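Long-range contact in sialidase B (Streptococcus pneumoniae serotype 4, PDB 4XJW), which hydrolyses alpha-2,3, alpha-2,6 and alpha-2,8 linkages of terminal sialic acids in oligosaccharides, glycoproteins and glycolipids: residues S473-Y478 with K490-I495. The protein carries 1 engineered substitution. Sequence-based numbering, arbitrary orientation.
Sequences SGELTY and KSSASI
Glu475 OE2 accepts a 2.6 Å hydrogen bond from Ser492 OG, on the syn side and 32° out of the carboxylate plane. Thr477 OG1 donates to the anti lone pair of Glu475 OE2 at 2.7 Å. Lys490 NZ in turn donates to Ser492 OG at 2.8 Å; a bend at its last torsion (chi4 68°) turns NZ toward the serine. Thr477 CG2 packs on Lys490 CB at 3.8 Å. On the other face, Ala493 CB sits at the edge of the Tyr478 ring, 4.0 Å from Tyr478 CE1. Leu476 CG meets Ile495 CG2 at 4.0 Å, the two side chains crossing at about a right angle. Between the two faces, the Leu476-Ala493 and Tyr478-Ser491 pairs each make two backbone hydrogen bonds. Ile495 N adds a bond to Gly474 O at the open end of this antiparallel hairpin. The hairpin lies at the outer edge of a sialidase beta-propeller blade; BNR repeat 3 (479-490) spans its turn. Met528 covers the apolar face, Trp537 stacks on Tyr478, and Thr516 binds Tyr478 OH. Two hydroxyl donors grip one oxygen, OE2, of the Glu475 carboxylate. With Lys490 NZ 5.0 Å from Glu475 OE2 and Ser492 OG bridging them, the ionised glutamate is probably favoured.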
loop_
_atom_site.group_PDB
_atom_site.type_symbol
_atom_site.label_atom_id
_atom_site.label_comp_id
_atom_site.label_asym_id
_atom_site.label_seq_id
_atom_site.Cartn_x
_atom_site.Cartn_y
_atom_site.Cartn_z
ATOM N N SER A 473 5.731 5.102 22.398
ATOM C CA SER A 473 4.734 5.359 23.425
ATOM C C SER A 473 5.014 6.689 24.123
ATOM O O SER A 473 6.088 6.891 24.671
ATOM C CB SER A 473 4.709 4.216 24.435
ATOM O OG SER A 473 3.884 4.544 25.538
ATOM N N GLY A 474 4.057 7.608 24.052
ATOM C CA GLY A 474 4.159 8.863 24.776
ATOM C C GLY A 474 4.886 10.025 24.119
ATOM O O GLY A 474 4.905 11.124 24.681
ATOM N N GLU A 475 5.485 9.815 22.944
ATOM C CA GLU A 475 6.206 10.919 22.309
ATOM C C GLU A 475 6.437 10.741 20.815
ATOM O O GLU A 475 6.401 9.627 20.291
ATOM C CB GLU A 475 7.561 11.166 22.995
ATOM C CG GLU A 475 8.610 10.071 22.783
ATOM C CD GLU A 475 9.977 10.419 23.363
ATOM O OE1 GLU A 475 10.065 10.665 24.588
ATOM O OE2 GLU A 475 10.968 10.446 22.598
ATOM N N LEU A 476 6.674 11.861 20.141
ATOM C CA LEU A 476 7.333 11.837 18.843
ATOM C C LEU A 476 8.827 11.922 19.113
ATOM O O LEU A 476 9.272 12.652 20.003
ATOM C CB LEU A 476 6.893 13.005 17.967
ATOM C CG LEU A 476 5.429 13.058 17.553
ATOM C CD1 LEU A 476 5.167 14.193 16.586
ATOM C CD2 LEU A 476 5.020 11.724 16.932
ATOM N N THR A 477 9.609 11.158 18.367
ATOM C CA THR A 477 11.046 11.189 18.543
ATOM C C THR A 477 11.666 11.563 17.211
ATOM O O THR A 477 11.782 10.724 16.303
ATOM C CB THR A 477 11.617 9.850 19.046
ATOM O OG1 THR A 477 10.833 9.364 20.146
ATOM C CG2 THR A 477 13.059 10.030 19.499
ATOM N N TYR A 478 12.043 12.830 17.082
ATOM C CA TYR A 478 12.687 13.290 15.855
ATOM C C TYR A 478 14.148 12.872 15.816
ATOM O O TYR A 478 14.903 13.106 16.766
ATOM C CB TYR A 478 12.552 14.806 15.718
ATOM C CG TYR A 478 11.111 15.294 15.689
ATOM C CD1 TYR A 478 10.441 15.632 16.864
ATOM C CD2 TYR A 478 10.429 15.432 14.487
ATOM C CE1 TYR A 478 9.116 16.080 16.839
ATOM C CE2 TYR A 478 9.127 15.887 14.446
ATOM C CZ TYR A 478 8.475 16.215 15.619
ATOM O OH TYR A 478 7.180 16.668 15.546
ATOM N N LYS A 490 18.527 12.570 18.999
ATOM C CA LYS A 490 17.083 12.636 19.099
ATOM C C LYS A 490 16.621 13.976 19.639
ATOM O O LYS A 490 17.343 14.652 20.372
ATOM C CB LYS A 490 16.547 11.511 19.991
ATOM C CG LYS A 490 16.605 11.787 21.495
ATOM C CD LYS A 490 15.786 10.755 22.282
ATOM C CE LYS A 490 15.937 10.951 23.790
ATOM N NZ LYS A 490 15.319 12.222 24.269
ATOM N N SER A 491 15.422 14.366 19.236
ATOM C CA SER A 491 14.710 15.446 19.893
ATOM C C SER A 491 13.326 14.907 20.224
ATOM O O SER A 491 12.539 14.591 19.330
ATOM C CB SER A 491 14.626 16.677 18.988
ATOM O OG SER A 491 13.973 17.736 19.660
ATOM N N SER A 492 13.033 14.757 21.512
ATOM C CA SER A 492 11.751 14.195 21.935
ATOM C C SER A 492 10.696 15.280 22.125
ATOM O O SER A 492 10.986 16.373 22.617
ATOM C CB SER A 492 11.902 13.385 23.228
ATOM O OG SER A 492 12.794 12.302 23.073
ATOM N N ALA A 493 9.470 14.967 21.725
ATOM C CA ALA A 493 8.340 15.858 21.906
ATOM C C ALA A 493 7.177 15.065 22.490
ATOM O O ALA A 493 6.616 14.189 21.835
ATOM C CB ALA A 493 7.945 16.484 20.590
ATOM N N SER A 494 6.829 15.348 23.740
ATOM C CA SER A 494 5.753 14.615 24.404
ATOM C C SER A 494 4.424 14.825 23.702
ATOM O O SER A 494 4.142 15.918 23.219
ATOM C CB SER A 494 5.636 15.078 25.854
ATOM O OG SER A 494 6.494 14.328 26.685
ATOM N N ILE A 495 3.609 13.775 23.646
ATOM C CA ILE A 495 2.272 13.883 23.083
ATOM C C ILE A 495 1.250 13.308 24.061
ATOM O O ILE A 495 1.538 12.333 24.766
ATOM C CB ILE A 495 2.170 13.221 21.669
ATOM C CG1 ILE A 495 2.523 11.731 21.731
ATOM C CG2 ILE A 495 3.059 13.945 20.664
ATOM C CD1 ILE A 495 2.485 11.039 20.364
#